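Local coordinates for Azi13 (Streptomyces sahachiroi, PDB 5HMB), which probably acts as a hotdog-fold thioesterase of the PaaI family, releasing a naphthoate polyketide product during azinomycin biosynthesis, at residues Ile46-Glu57 with Ser78-Thr88; Asp91-Leu99 with Trp110-Arg120. All coordinates share one frame; numbering follows the deposited sequence. Where two conformers were deposited one is given.

Contact 1: Ile46-Glu57 with Ser78-Thr88; sequences ILHGGVHCAVVE and SNSTDFFAPAT
With CG anti to the backbone N in both Asn79 (chi1 178°) and Glu57 (chi1 -168°), and Glu57 bent back at chi2, amide and carboxylate meet between the central helix and the strand it lies against in this hotdog fold. Asn79 ND2 donates to Glu57 OE1 at 2.7 Å, within the amide plane and onto the anti lone pair. The same nitrogen reaches Cys53 O at 3.2 Å, a more bent bond to a carbonyl that already accepts from Glu57 N. Asn79 OD1 takes the hydroxyl of Thr81 in its carbonyl plane, and the methyls of Val56 pack on that hydroxyl. Further along, the Phe83 ring lies with one face toward Gly49 CA, 4.3 Å from its centroid, while Cys53 SG sits at its edge and His52 CB touches Phe83 CE1 at 3.7 Å. In the loops, Leu47 N bonds Ala87 O at 2.8 Å; one water links His52 NE2, on the helix, to Ala85 O. Ser78 to Asp82 also pair, antiparallel, with a strand of the second subunit. Donating twice through ND2 and accepting through OD1, the buried Asn79 amide has its flip state fixed, and so helps hold the Glu57 carboxylate in place.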
ATOM      1  N   ILE A  46      -6.077 -23.427  -1.946  1.00 57.26           N
ATOM      2  CA  ILE A  46      -4.830 -22.675  -1.921  1.00 62.41           C
ATOM      3  C   ILE A  46      -4.705 -21.929  -0.593  1.00 52.43           C
ATOM      4  O   ILE A  46      -5.665 -21.760   0.165  1.00 53.96           O
ATOM      5  CB  ILE A  46      -4.708 -21.701  -3.106  1.00 53.34           C
ATOM      6  CG1 ILE A  46      -5.780 -20.628  -3.015  1.00 60.28           C
ATOM      7  CG2 ILE A  46      -4.822 -22.451  -4.418  1.00 62.06           C
ATOM      8  CD1 ILE A  46      -5.795 -19.716  -4.202  1.00 69.47           C
ATOM      9  N   LEU A  47      -3.484 -21.497  -0.307  1.00 49.17           N
ATOM     10  CA  LEU A  47      -3.213 -20.789   0.935  1.00 50.16           C
ATOM     11  C   LEU A  47      -4.091 -19.550   1.061  1.00 46.32           C
ATOM     12  O   LEU A  47      -4.168 -18.733   0.141  1.00 46.10           O
ATOM     13  CB  LEU A  47      -1.742 -20.397   0.994  1.00 51.15           C
ATOM     14  CG  LEU A  47      -1.261 -19.836   2.333  1.00 44.63           C
ATOM     15  CD1 LEU A  47      -1.465 -20.851   3.455  1.00 41.93           C
ATOM     16  CD2 LEU A  47       0.186 -19.412   2.225  1.00 47.56           C
ATOM     17  N   HIS A  48      -4.776 -19.437   2.200  1.00 49.79           N
ATOM     18  CA  HIS A  48      -5.450 -18.199   2.577  1.00 43.42           C
ATOM     19  C   HIS A  48      -4.465 -17.040   2.497  1.00 48.31           C
ATOM     20  O   HIS A  48      -3.316 -17.158   2.930  1.00 41.87           O
ATOM     21  CB  HIS A  48      -6.005 -18.341   3.998  1.00 48.80           C
ATOM     22  CG  HIS A  48      -6.998 -17.295   4.383  1.00 48.92           C
ATOM     23  ND1 HIS A  48      -6.644 -15.985   4.639  1.00 47.67           N
ATOM     24  CD2 HIS A  48      -8.333 -17.374   4.597  1.00 50.07           C
ATOM     25  CE1 HIS A  48      -7.721 -15.302   4.984  1.00 45.36           C
ATOM     26  NE2 HIS A  48      -8.761 -16.120   4.961  1.00 50.45           N
ATOM     27  N   GLY A  49      -4.905 -15.933   1.901  1.00 41.58           N
ATOM     28  CA  GLY A  49      -4.018 -14.801   1.715  1.00 37.45           C
ATOM     29  C   GLY A  49      -3.567 -14.180   3.024  1.00 45.24           C
ATOM     30  O   GLY A  49      -2.444 -13.695   3.121  1.00 35.07           O
ATOM     31  N   GLY A  50      -4.438 -14.170   4.039  1.00 35.45           N
ATOM     32  CA  GLY A  50      -4.045 -13.653   5.339  1.00 44.01           C
ATOM     33  C   GLY A  50      -2.841 -14.362   5.921  1.00 41.82           C
ATOM     34  O   GLY A  50      -2.058 -13.753   6.646  1.00 45.93           O
ATOM     35  N   VAL A  51      -2.655 -15.649   5.595  1.00 39.53           N
ATOM     36  CA  VAL A  51      -1.476 -16.348   6.095  1.00 42.02           C
ATOM     37  C   VAL A  51      -0.204 -15.703   5.551  1.00 42.43           C
ATOM     38  O   VAL A  51       0.768 -15.506   6.286  1.00 40.82           O
ATOM     39  CB  VAL A  51      -1.543 -17.848   5.755  1.00 39.30           C
ATOM     40  CG1 VAL A  51      -0.298 -18.545   6.310  1.00 43.68           C
ATOM     41  CG2 VAL A  51      -2.810 -18.462   6.338  1.00 47.32           C
ATOM     42  N   HIS A  52      -0.193 -15.357   4.258  1.00 34.48           N
ATOM     43  CA  HIS A  52       0.948 -14.641   3.691  1.00 38.05           C
ATOM     44  C   HIS A  52       1.219 -13.344   4.444  1.00 33.63           C
ATOM     45  O   HIS A  52       2.370 -13.034   4.768  1.00 42.33           O
ATOM     46  CB  HIS A  52       0.717 -14.345   2.203  1.00 32.85           C
ATOM     47  CG  HIS A  52       1.070 -15.486   1.307  1.00 47.12           C
ATOM     48  ND1 HIS A  52       2.255 -16.177   1.426  1.00 46.77           N
ATOM     49  CD2 HIS A  52       0.395 -16.058   0.279  1.00 44.80           C
ATOM     50  CE1 HIS A  52       2.294 -17.131   0.509  1.00 51.85           C
ATOM     51  NE2 HIS A  52       1.181 -17.075  -0.200  1.00 49.87           N
ATOM     52  N   CYS A  53       0.171 -12.561   4.711  1.00 41.74           N
ATOM     53  CA  CYS A  53       0.347 -11.304   5.443  1.00 36.65           C
ATOM     54  C   CYS A  53       0.881 -11.548   6.841  1.00 40.40           C
ATOM     55  O   CYS A  53       1.756 -10.813   7.319  1.00 37.83           O
ATOM     56  CB  CYS A  53      -0.978 -10.562   5.547  1.00 35.59           C
ATOM     57  SG  CYS A  53      -1.810 -10.250   3.939  1.00 37.86           S
ATOM     58  N   ALA A  54       0.330 -12.553   7.530  1.00 43.38           N
ATOM     59  CA  ALA A  54       0.751 -12.850   8.896  1.00 42.98           C
ATOM     60  C   ALA A  54       2.215 -13.273   8.953  1.00 46.07           C
ATOM     61  O   ALA A  54       2.937 -12.913   9.892  1.00 41.87           O
ATOM     62  CB  ALA A  54      -0.150 -13.941   9.482  1.00 36.44           C
ATOM     63  N   VAL A  55       2.664 -14.069   7.979  1.00 39.07           N
ATOM     64  CA  VAL A  55       4.067 -14.481   7.933  1.00 35.86           C
ATOM     65  C   VAL A  55       4.968 -13.290   7.648  1.00 38.40           C
ATOM     66  O   VAL A  55       6.068 -13.167   8.206  1.00 36.66           O
ATOM     67  CB  VAL A  55       4.261 -15.572   6.867  1.00 45.38           C
ATOM     68  CG1 VAL A  55       5.754 -15.736   6.538  1.00 38.46           C
ATOM     69  CG2 VAL A  55       3.645 -16.871   7.336  1.00 40.07           C
ATOM     70  N   VAL A  56       4.551 -12.427   6.726  1.00 40.27           N
ATOM     71  CA  VAL A  56       5.308 -11.208   6.459  1.00 36.56           C
ATOM     72  C   VAL A  56       5.409 -10.362   7.731  1.00 35.98           C
ATOM     73  O   VAL A  56       6.490  -9.890   8.111  1.00 37.74           O
ATOM     74  CB  VAL A  56       4.647 -10.444   5.294  1.00 40.26           C
ATOM     75  CG1 VAL A  56       5.146  -9.024   5.228  1.00 40.32           C
ATOM     76  CG2 VAL A  56       4.920 -11.159   3.960  1.00 33.21           C
ATOM     77  N   GLU A  57       4.282 -10.174   8.417  1.00 40.27           N
ATOM     78  CA  GLU A  57       4.299  -9.438   9.677  1.00 41.30           C
ATOM     79  C   GLU A  57       5.263 -10.083  10.669  1.00 38.58           C
ATOM     80  O   GLU A  57       6.135  -9.406  11.234  1.00 40.40           O
ATOM     81  CB  GLU A  57       2.878  -9.347  10.250  1.00 35.40           C
ATOM     82  CG  GLU A  57       2.770  -8.327  11.413  1.00 38.43           C
ATOM     83  CD  GLU A  57       2.840  -6.881  10.921  1.00 45.28           C
ATOM     84  OE1 GLU A  57       2.449  -6.627   9.761  1.00 48.51           O
ATOM     85  OE2 GLU A  57       3.282  -6.000  11.684  1.00 52.11           O
ATOM     86  N   SER A  78       1.708  -0.864   9.719  1.00 41.94           N
ATOM     87  CA  SER A  78       0.983  -1.241   8.507  1.00 37.86           C
ATOM     88  C   SER A  78       1.717  -2.351   7.778  1.00 40.29           C
ATOM     89  O   SER A  78       2.921  -2.551   7.950  1.00 35.95           O
ATOM     90  CB  SER A  78       0.788  -0.058   7.555  1.00 44.94           C
ATOM     91  OG  SER A  78       2.015   0.357   6.991  1.00 52.33           O
ATOM     92  N   ASN A  79       0.973  -3.025   6.906  1.00 37.67           N
ATOM     93  CA  ASN A  79       1.423  -4.242   6.248  1.00 33.04           C
ATOM     94  C   ASN A  79       0.763  -4.292   4.876  1.00 40.92           C
ATOM     95  O   ASN A  79      -0.464  -4.401   4.785  1.00 38.69           O
ATOM     96  CB  ASN A  79       1.038  -5.458   7.082  1.00 35.19           C
ATOM     97  CG  ASN A  79       1.436  -6.764   6.442  1.00 43.53           C
ATOM     98  OD1 ASN A  79       1.215  -6.992   5.241  1.00 40.69           O
ATOM     99  ND2 ASN A  79       2.026  -7.651   7.246  1.00 41.26           N
ATOM    100  N   SER A  80       1.579  -4.249   3.827  0.63 41.10           N
ATOM    101  CA  SER A  80       1.102  -4.300   2.449  0.63 38.63           C
ATOM    102  C   SER A  80       1.750  -5.501   1.774  0.63 40.24           C
ATOM    103  O   SER A  80       2.956  -5.487   1.503  0.63 37.42           O
ATOM    104  CB  SER A  80       1.445  -3.011   1.712  0.63 39.95           C
ATOM    105  OG  SER A  80       0.667  -2.883   0.547  0.63 43.37           O
ATOM    106  N   THR A  81       0.953  -6.529   1.495  1.00 37.43           N
ATOM    107  CA  THR A  81       1.458  -7.780   0.943  1.00 33.08           C
ATOM    108  C   THR A  81       0.792  -8.049  -0.400  1.00 35.28           C
ATOM    109  O   THR A  81      -0.436  -7.941  -0.519  1.00 33.90           O
ATOM    110  CB  THR A  81       1.228  -8.942   1.920  1.00 34.72           C
ATOM    111  OG1 THR A  81       1.991  -8.732   3.126  1.00 37.99           O
ATOM    112  CG2 THR A  81       1.638 -10.290   1.316  1.00 36.51           C
ATOM    113  N   ASP A  82       1.611  -8.343  -1.412  1.00 31.64           N
ATOM    114  CA  ASP A  82       1.151  -8.826  -2.716  1.00 36.92           C
ATOM    115  C   ASP A  82       1.262 -10.345  -2.761  1.00 43.95           C
ATOM    116  O   ASP A  82       2.247 -10.914  -2.282  1.00 39.00           O
ATOM    117  CB  ASP A  82       1.983  -8.244  -3.860  1.00 33.03           C
ATOM    118  CG  ASP A  82       1.764  -6.761  -4.055  1.00 51.41           C
ATOM    119  OD1 ASP A  82       0.605  -6.322  -3.971  1.00 46.77           O
ATOM    120  OD2 ASP A  82       2.751  -6.035  -4.307  1.00 48.26           O
ATOM    121  N   PHE A  83       0.259 -11.001  -3.344  1.00 34.84           N
ATOM    122  CA  PHE A  83       0.289 -12.441  -3.563  1.00 41.69           C
ATOM    123  C   PHE A  83       0.487 -12.661  -5.055  1.00 40.54           C
ATOM    124  O   PHE A  83      -0.363 -12.253  -5.851  1.00 42.37           O
ATOM    125  CB  PHE A  83      -0.999 -13.104  -3.077  1.00 39.16           C
ATOM    126  CG  PHE A  83      -1.601 -12.450  -1.876  1.00 40.50           C
ATOM    127  CD1 PHE A  83      -0.949 -12.487  -0.647  1.00 36.47           C
ATOM    128  CD2 PHE A  83      -2.835 -11.816  -1.958  1.00 40.24           C
ATOM    129  CE1 PHE A  83      -1.503 -11.881   0.482  1.00 36.73           C
ATOM    130  CE2 PHE A  83      -3.400 -11.211  -0.832  1.00 40.44           C
ATOM    131  CZ  PHE A  83      -2.723 -11.242   0.394  1.00 38.55           C
ATOM    132  N   PHE A  84       1.617 -13.271  -5.430  1.00 40.14           N
ATOM    133  CA  PHE A  84       2.006 -13.400  -6.834  1.00 43.36           C
ATOM    134  C   PHE A  84       1.706 -14.755  -7.450  1.00 55.35           C
ATOM    135  O   PHE A  84       1.595 -14.843  -8.675  1.00 57.64           O
ATOM    136  CB  PHE A  84       3.502 -13.130  -7.018  1.00 38.23           C
ATOM    137  CG  PHE A  84       3.875 -11.711  -6.791  1.00 43.37           C
ATOM    138  CD1 PHE A  84       3.462 -10.729  -7.668  1.00 42.75           C
ATOM    139  CD2 PHE A  84       4.621 -11.349  -5.682  1.00 44.89           C
ATOM    140  CE1 PHE A  84       3.791  -9.414  -7.451  1.00 42.66           C
ATOM    141  CE2 PHE A  84       4.970 -10.036  -5.474  1.00 38.38           C
ATOM    142  CZ  PHE A  84       4.540  -9.066  -6.354  1.00 47.01           C
ATOM    143  N   ALA A  85       1.613 -15.816  -6.657  1.00 48.20           N
ATOM    144  CA  ALA A  85       1.310 -17.127  -7.211  1.00 60.09           C
ATOM    145  C   ALA A  85       0.531 -17.906  -6.168  1.00 54.11           C
ATOM    146  O   ALA A  85       0.716 -17.675  -4.969  1.00 54.02           O
ATOM    147  CB  ALA A  85       2.582 -17.892  -7.612  1.00 55.30           C
ATOM    148  N   PRO A  86      -0.352 -18.809  -6.586  1.00 50.17           N
ATOM    149  CA  PRO A  86      -1.060 -19.636  -5.603  1.00 46.54           C
ATOM    150  C   PRO A  86      -0.089 -20.622  -4.978  1.00 59.79           C
ATOM    151  O   PRO A  86       0.708 -21.253  -5.676  1.00 69.19           O
ATOM    152  CB  PRO A  86      -2.135 -20.354  -6.433  1.00 58.09           C
ATOM    153  CG  PRO A  86      -2.052 -19.761  -7.818  1.00 57.75           C
ATOM    154  CD  PRO A  86      -0.694 -19.183  -7.967  1.00 55.57           C
ATOM    155  N   ALA A  87      -0.146 -20.735  -3.654  1.00 49.53           N
ATOM    156  CA  ALA A  87       0.628 -21.719  -2.916  1.00 48.67           C
ATOM    157  C   ALA A  87      -0.311 -22.804  -2.410  1.00 50.16           C
ATOM    158  O   ALA A  87      -1.396 -22.506  -1.900  1.00 44.16           O
ATOM    159  CB  ALA A  87       1.381 -21.071  -1.747  1.00 53.04           C
ATOM    160  N   THR A  88       0.088 -24.063  -2.583  1.00 50.27           N
ATOM    161  CA  THR A  88      -0.689 -25.207  -2.113  1.00 48.13           C
ATOM    162  C   THR A  88       0.194 -26.107  -1.270  1.00 54.35           C
ATOM    163  O   THR A  88       1.408 -25.897  -1.149  1.00 51.76           O
ATOM    164  CB  THR A  88      -1.248 -26.045  -3.269  1.00 55.41           C
ATOM    165  OG1 THR A  88      -0.145 -26.607  -3.988  1.00 49.83           O
ATOM    166  CG2 THR A  88      -2.068 -25.196  -4.194  1.00 45.65           C
TER
HETATM  167  O   HOH W   1      -0.492 -17.973  -2.326  1.00 44.27           O

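Contact 2: Asp91-Leu99 with Trp110-Arg120; sequences DGRLTSTAL and WSVETVDAAGR
Leu99 and Ser111, Thr97 and Glu113, and Thr95 and Val115 face each other as hydrogen-bonded pairs of an antiparallel beta ladder, part of the curled sheet that wraps the central helix of the hotdog fold. The ladder is regular. Its shortest bond, Leu99 N to Ser111 O, measures 2.7 Å; Val115 N lies 3.0 Å from Thr95 O. Between them lie two non-hydrogen-bonded pairs whose side chains point to the helix. In the first, Ser96 and Thr114 carry their hydroxyls anti to the carbonyl carbon (chi1 of both near -60°), which brings Ser96 OG and Thr114 OG1 together at 2.8 Å; either could donate. This buried pair is further satisfied by Trp34, whose NE1 bonds Ser96 OG. In the second, Val112 holds CG2 anti to its carbonyl carbon, and this branch reaches to within 3.6 Å of Ala98 CB. The same Ala98 CB also touches Trp110 CE3, at 4.0 Å. The six-membered part of that indole runs beside the backbone of Ala98 and Leu99, with Ala98 O near its plane at the edge, and NE1 is held by Gln108. On the other face of the sheet, Thr95 CB meets Val115 CG2.

Past the strand end, a type I turn from Asp116 to Gly119 reverses the chain, and Asp116 OD1 accepts from Arg120 N, which approaches from above the carboxylate plane. The bend of Arg120 at chi3 (75°) turns its guanidinium toward two acids. Arg120 NE pairs with Asp116 OD2 at 2.8 Å. Asp91 OD1 bonds Thr88, while Asp91 OD2 forms a salt bridge to Arg120 NH2 at 3.2 Å, the carboxylate and guanidinium planes 21° apart.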
ATOM      1  N   ASP A  91       3.259 -27.490  -2.897  1.00 57.13           N
ATOM      2  CA  ASP A  91       4.385 -26.641  -3.249  1.00 54.03           C
ATOM      3  C   ASP A  91       5.557 -26.775  -2.294  1.00 56.95           C
ATOM      4  O   ASP A  91       6.625 -26.217  -2.570  1.00 60.11           O
ATOM      5  CB  ASP A  91       3.913 -25.192  -3.363  1.00 56.53           C
ATOM      6  CG  ASP A  91       3.022 -24.993  -4.575  1.00 63.66           C
ATOM      7  OD1 ASP A  91       1.806 -25.261  -4.465  1.00 62.16           O
ATOM      8  OD2 ASP A  91       3.548 -24.638  -5.654  1.00 77.23           O
ATOM      9  N   GLY A  92       5.401 -27.517  -1.205  1.00 50.36           N
ATOM     10  CA  GLY A  92       6.534 -27.767  -0.339  1.00 55.97           C
ATOM     11  C   GLY A  92       6.897 -26.621   0.580  1.00 57.93           C
ATOM     12  O   GLY A  92       6.012 -25.915   1.075  1.00 54.41           O
ATOM     13  N   ARG A  93       8.198 -26.436   0.812  1.00 55.56           N
ATOM     14  CA  ARG A  93       8.698 -25.556   1.863  1.00 56.59           C
ATOM     15  C   ARG A  93       8.929 -24.133   1.364  1.00 62.35           C
ATOM     16  O   ARG A  93       9.724 -23.902   0.447  1.00 55.42           O
ATOM     17  CB  ARG A  93      10.005 -26.090   2.442  1.00 54.44           C
ATOM     18  CG  ARG A  93      10.707 -25.060   3.312  1.00 61.03           C
ATOM     19  CD  ARG A  93      12.138 -25.440   3.634  1.00 66.82           C
ATOM     20  NE  ARG A  93      12.213 -26.471   4.665  1.00 74.63           N
ATOM     21  CZ  ARG A  93      13.336 -26.808   5.294  1.00 87.43           C
ATOM     22  NH1 ARG A  93      14.476 -26.189   5.000  1.00 90.15           N
ATOM     23  NH2 ARG A  93      13.320 -27.758   6.222  1.00 92.94           N
ATOM     24  N   LEU A  94       8.278 -23.178   2.017  1.00 56.06           N
ATOM     25  CA  LEU A  94       8.428 -21.766   1.707  1.00 49.69           C
ATOM     26  C   LEU A  94       9.488 -21.143   2.614  1.00 53.85           C
ATOM     27  O   LEU A  94       9.634 -21.529   3.777  1.00 53.02           O
ATOM     28  CB  LEU A  94       7.076 -21.061   1.870  1.00 41.17           C
ATOM     29  CG  LEU A  94       5.939 -21.818   1.183  1.00 54.58           C
ATOM     30  CD1 LEU A  94       4.597 -21.147   1.427  1.00 45.25           C
ATOM     31  CD2 LEU A  94       6.232 -21.961  -0.317  1.00 44.00           C
ATOM     32  N   THR A  95      10.246 -20.192   2.065  1.00 47.44           N
ATOM     33  CA  THR A  95      11.272 -19.458   2.798  1.00 47.73           C
ATOM     34  C   THR A  95      10.956 -17.969   2.751  1.00 50.79           C
ATOM     35  O   THR A  95      10.907 -17.381   1.664  1.00 50.81           O
ATOM     36  CB  THR A  95      12.660 -19.702   2.199  1.00 49.85           C
ATOM     37  OG1 THR A  95      12.945 -21.104   2.196  1.00 52.22           O
ATOM     38  CG2 THR A  95      13.715 -18.975   3.012  1.00 49.10           C
ATOM     39  N   SER A  96      10.779 -17.348   3.920  1.00 41.92           N
ATOM     40  CA  SER A  96      10.463 -15.923   4.009  1.00 42.45           C
ATOM     41  C   SER A  96      11.640 -15.147   4.574  1.00 45.48           C
ATOM     42  O   SER A  96      12.107 -15.432   5.685  1.00 46.96           O
ATOM     43  CB  SER A  96       9.221 -15.691   4.860  1.00 41.57           C
ATOM     44  OG  SER A  96       8.125 -16.372   4.280  1.00 42.29           O
ATOM     45  N   THR A  97      12.083 -14.135   3.835  1.00 45.16           N
ATOM     46  CA  THR A  97      13.269 -13.365   4.193  1.00 42.41           C
ATOM     47  C   THR A  97      12.907 -11.895   4.307  1.00 49.86           C
ATOM     48  O   THR A  97      12.414 -11.296   3.344  1.00 47.68           O
ATOM     49  CB  THR A  97      14.364 -13.568   3.151  1.00 46.33           C
ATOM     50  OG1 THR A  97      14.666 -14.964   3.083  1.00 48.92           O
ATOM     51  CG2 THR A  97      15.602 -12.780   3.515  1.00 45.90           C
ATOM     52  N   ALA A  98      13.147 -11.321   5.482  1.00 39.16           N
ATOM     53  CA  ALA A  98      12.913  -9.911   5.740  1.00 33.89           C
ATOM     54  C   ALA A  98      14.217  -9.144   5.585  1.00 45.27           C
ATOM     55  O   ALA A  98      15.218  -9.472   6.239  1.00 46.73           O
ATOM     56  CB  ALA A  98      12.344  -9.711   7.148  1.00 47.99           C
ATOM     57  N   LEU A  99      14.199  -8.119   4.735  1.00 39.18           N
ATOM     58  CA  LEU A  99      15.368  -7.274   4.565  1.00 38.04           C
ATOM     59  C   LEU A  99      15.034  -5.831   4.888  1.00 45.34           C
ATOM     60  O   LEU A  99      13.916  -5.373   4.628  1.00 43.27           O
ATOM     61  CB  LEU A  99      15.920  -7.346   3.144  1.00 45.78           C
ATOM     62  CG  LEU A  99      16.453  -8.724   2.776  1.00 58.31           C
ATOM     63  CD1 LEU A  99      16.916  -8.741   1.314  1.00 53.14           C
ATOM     64  CD2 LEU A  99      17.574  -9.103   3.743  1.00 56.37           C
ATOM     65  N   TRP A 110      10.555  -2.795   6.619  1.00 34.79           N
ATOM     66  CA  TRP A 110      11.207  -4.014   6.171  1.00 30.56           C
ATOM     67  C   TRP A 110      10.456  -4.576   4.970  1.00 43.66           C
ATOM     68  O   TRP A 110       9.250  -4.372   4.829  1.00 36.88           O
ATOM     69  CB  TRP A 110      11.254  -5.069   7.283  1.00 38.33           C
ATOM     70  CG  TRP A 110      12.195  -4.693   8.363  1.00 36.92           C
ATOM     71  CD1 TRP A 110      12.023  -3.710   9.301  1.00 42.60           C
ATOM     72  CD2 TRP A 110      13.483  -5.269   8.608  1.00 40.13           C
ATOM     73  NE1 TRP A 110      13.130  -3.650  10.126  1.00 44.20           N
ATOM     74  CE2 TRP A 110      14.039  -4.595   9.717  1.00 43.26           C
ATOM     75  CE3 TRP A 110      14.222  -6.291   7.997  1.00 41.51           C
ATOM     76  CZ2 TRP A 110      15.303  -4.912  10.230  1.00 47.79           C
ATOM     77  CZ3 TRP A 110      15.474  -6.605   8.506  1.00 51.65           C
ATOM     78  CH2 TRP A 110      16.001  -5.916   9.611  1.00 50.85           C
ATOM     79  N   SER A 111      11.181  -5.289   4.109  1.00 40.15           N
ATOM     80  CA  SER A 111      10.629  -5.948   2.930  1.00 41.05           C
ATOM     81  C   SER A 111      10.811  -7.451   3.084  1.00 41.25           C
ATOM     82  O   SER A 111      11.927  -7.925   3.320  1.00 41.54           O
ATOM     83  CB  SER A 111      11.320  -5.451   1.657  1.00 39.11           C
ATOM     84  OG  SER A 111      10.919  -6.199   0.529  1.00 46.89           O
ATOM     85  N   VAL A 112       9.722  -8.198   2.965  1.00 36.59           N
ATOM     86  CA  VAL A 112       9.735  -9.635   3.195  1.00 40.19           C
ATOM     87  C   VAL A 112       9.333 -10.320   1.900  1.00 44.82           C
ATOM     88  O   VAL A 112       8.238 -10.068   1.374  1.00 44.89           O
ATOM     89  CB  VAL A 112       8.792 -10.038   4.336  1.00 41.88           C
ATOM     90  CG1 VAL A 112       8.886 -11.513   4.593  1.00 36.80           C
ATOM     91  CG2 VAL A 112       9.108  -9.250   5.590  1.00 40.35           C
ATOM     92  N   GLU A 113      10.205 -11.184   1.390  1.00 39.39           N
ATOM     93  CA  GLU A 113       9.887 -12.016   0.229  1.00 40.88           C
ATOM     94  C   GLU A 113       9.690 -13.460   0.667  1.00 36.92           C
ATOM     95  O   GLU A 113      10.489 -14.000   1.443  1.00 44.61           O
ATOM     96  CB  GLU A 113      10.982 -11.949  -0.839  1.00 43.32           C
ATOM     97  CG  GLU A 113      11.226 -10.560  -1.395  1.00 49.83           C
ATOM     98  CD  GLU A 113      12.292 -10.552  -2.460  1.00 50.91           C
ATOM     99  OE1 GLU A 113      12.794 -11.646  -2.787  1.00 49.07           O
ATOM    100  OE2 GLU A 113      12.633  -9.458  -2.956  1.00 58.32           O
ATOM    101  N   THR A 114       8.618 -14.074   0.186  1.00 35.98           N
ATOM    102  CA  THR A 114       8.332 -15.478   0.422  1.00 38.18           C
ATOM    103  C   THR A 114       8.527 -16.224  -0.891  1.00 49.94           C
ATOM    104  O   THR A 114       7.820 -15.939  -1.867  1.00 45.37           O
ATOM    105  CB  THR A 114       6.901 -15.661   0.920  1.00 41.91           C
ATOM    106  OG1 THR A 114       6.744 -15.038   2.198  1.00 47.28           O
ATOM    107  CG2 THR A 114       6.560 -17.132   1.025  1.00 42.33           C
ATOM    108  N   VAL A 115       9.468 -17.181  -0.915  1.00 49.85           N
ATOM    109  CA  VAL A 115       9.797 -17.929  -2.132  1.00 50.84           C
ATOM    110  C   VAL A 115       9.606 -19.430  -1.916  1.00 48.72           C
ATOM    111  O   VAL A 115       9.640 -19.939  -0.790  1.00 51.94           O
ATOM    112  CB  VAL A 115      11.239 -17.655  -2.610  1.00 52.97           C
ATOM    113  CG1 VAL A 115      11.470 -16.171  -2.817  1.00 43.29           C
ATOM    114  CG2 VAL A 115      12.231 -18.202  -1.605  1.00 53.97           C
ATOM    115  N   ASP A 116       9.448 -20.153  -3.024  1.00 54.40           N
ATOM    116  CA  ASP A 116       9.414 -21.607  -2.951  1.00 57.20           C
ATOM    117  C   ASP A 116      10.816 -22.182  -3.156  1.00 52.78           C
ATOM    118  O   ASP A 116      11.811 -21.454  -3.247  1.00 50.62           O
ATOM    119  CB  ASP A 116       8.404 -22.196  -3.944  1.00 59.54           C
ATOM    120  CG  ASP A 116       8.747 -21.932  -5.420  1.00 58.62           C
ATOM    121  OD1 ASP A 116       9.902 -21.602  -5.785  1.00 57.12           O
ATOM    122  OD2 ASP A 116       7.816 -22.081  -6.235  1.00 62.27           O
ATOM    123  N   ALA A 117      10.892 -23.515  -3.211  1.00 48.69           N
ATOM    124  CA  ALA A 117      12.179 -24.199  -3.353  1.00 68.90           C
ATOM    125  C   ALA A 117      12.941 -23.756  -4.602  1.00 64.72           C
ATOM    126  O   ALA A 117      14.179 -23.721  -4.601  1.00 60.19           O
ATOM    127  CB  ALA A 117      11.962 -25.712  -3.390  1.00 55.39           C
ATOM    128  N   ALA A 118      12.226 -23.415  -5.673  1.00 67.06           N
ATOM    129  CA  ALA A 118      12.852 -23.023  -6.929  1.00 68.57           C
ATOM    130  C   ALA A 118      13.302 -21.562  -6.960  1.00 72.48           C
ATOM    131  O   ALA A 118      13.953 -21.152  -7.928  1.00 72.49           O
ATOM    132  CB  ALA A 118      11.882 -23.287  -8.089  1.00 53.55           C
ATOM    133  N   GLY A 119      12.985 -20.770  -5.939  1.00 71.89           N
ATOM    134  CA  GLY A 119      13.216 -19.340  -5.999  1.00 56.43           C
ATOM    135  C   GLY A 119      12.079 -18.554  -6.614  1.00 55.17           C
ATOM    136  O   GLY A 119      12.215 -17.338  -6.791  1.00 65.40           O
ATOM    137  N   ARG A 120      10.968 -19.212  -6.953  1.00 48.59           N
ATOM    138  CA  ARG A 120       9.771 -18.513  -7.414  1.00 57.76           C
ATOM    139  C   ARG A 120       9.203 -17.646  -6.295  1.00 61.21           C
ATOM    140  O   ARG A 120       8.877 -18.152  -5.218  1.00 49.38           O
ATOM    141  CB  ARG A 120       8.723 -19.524  -7.866  1.00 48.68           C
ATOM    142  CG  ARG A 120       7.398 -18.909  -8.323  1.00 76.41           C
ATOM    143  CD  ARG A 120       6.298 -19.962  -8.520  1.00 77.41           C
ATOM    144  NE  ARG A 120       5.779 -20.450  -7.239  1.00 83.05           N
ATOM    145  CZ  ARG A 120       4.639 -21.126  -7.095  1.00 91.46           C
ATOM    146  NH1 ARG A 120       3.881 -21.399  -8.155  1.00101.87           N
ATOM    147  NH2 ARG A 120       4.254 -21.525  -5.885  1.00 70.57           N
TER

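In the fold
The two contacts show how a hotdog fold joins its helix and its sheet. Contact 1 is largely buried and sets helix 49-68 against strand 72-83 through side-chain polar bonds and an aromatic ring, next to the interface with the second subunit. Contact 2, only partly buried, lies within the sheet and relies on repeated backbone bonds, with a salt-bridge network at its turn. Both reach the same helix: Val55 CG1 touches Ser96 OG at 3.3 Å, and Val56 O meets Val112 CG2. Their centres are about 11 Å apart. At the loop end they meet again, where Arg120 packs on Ala85 and Pro86.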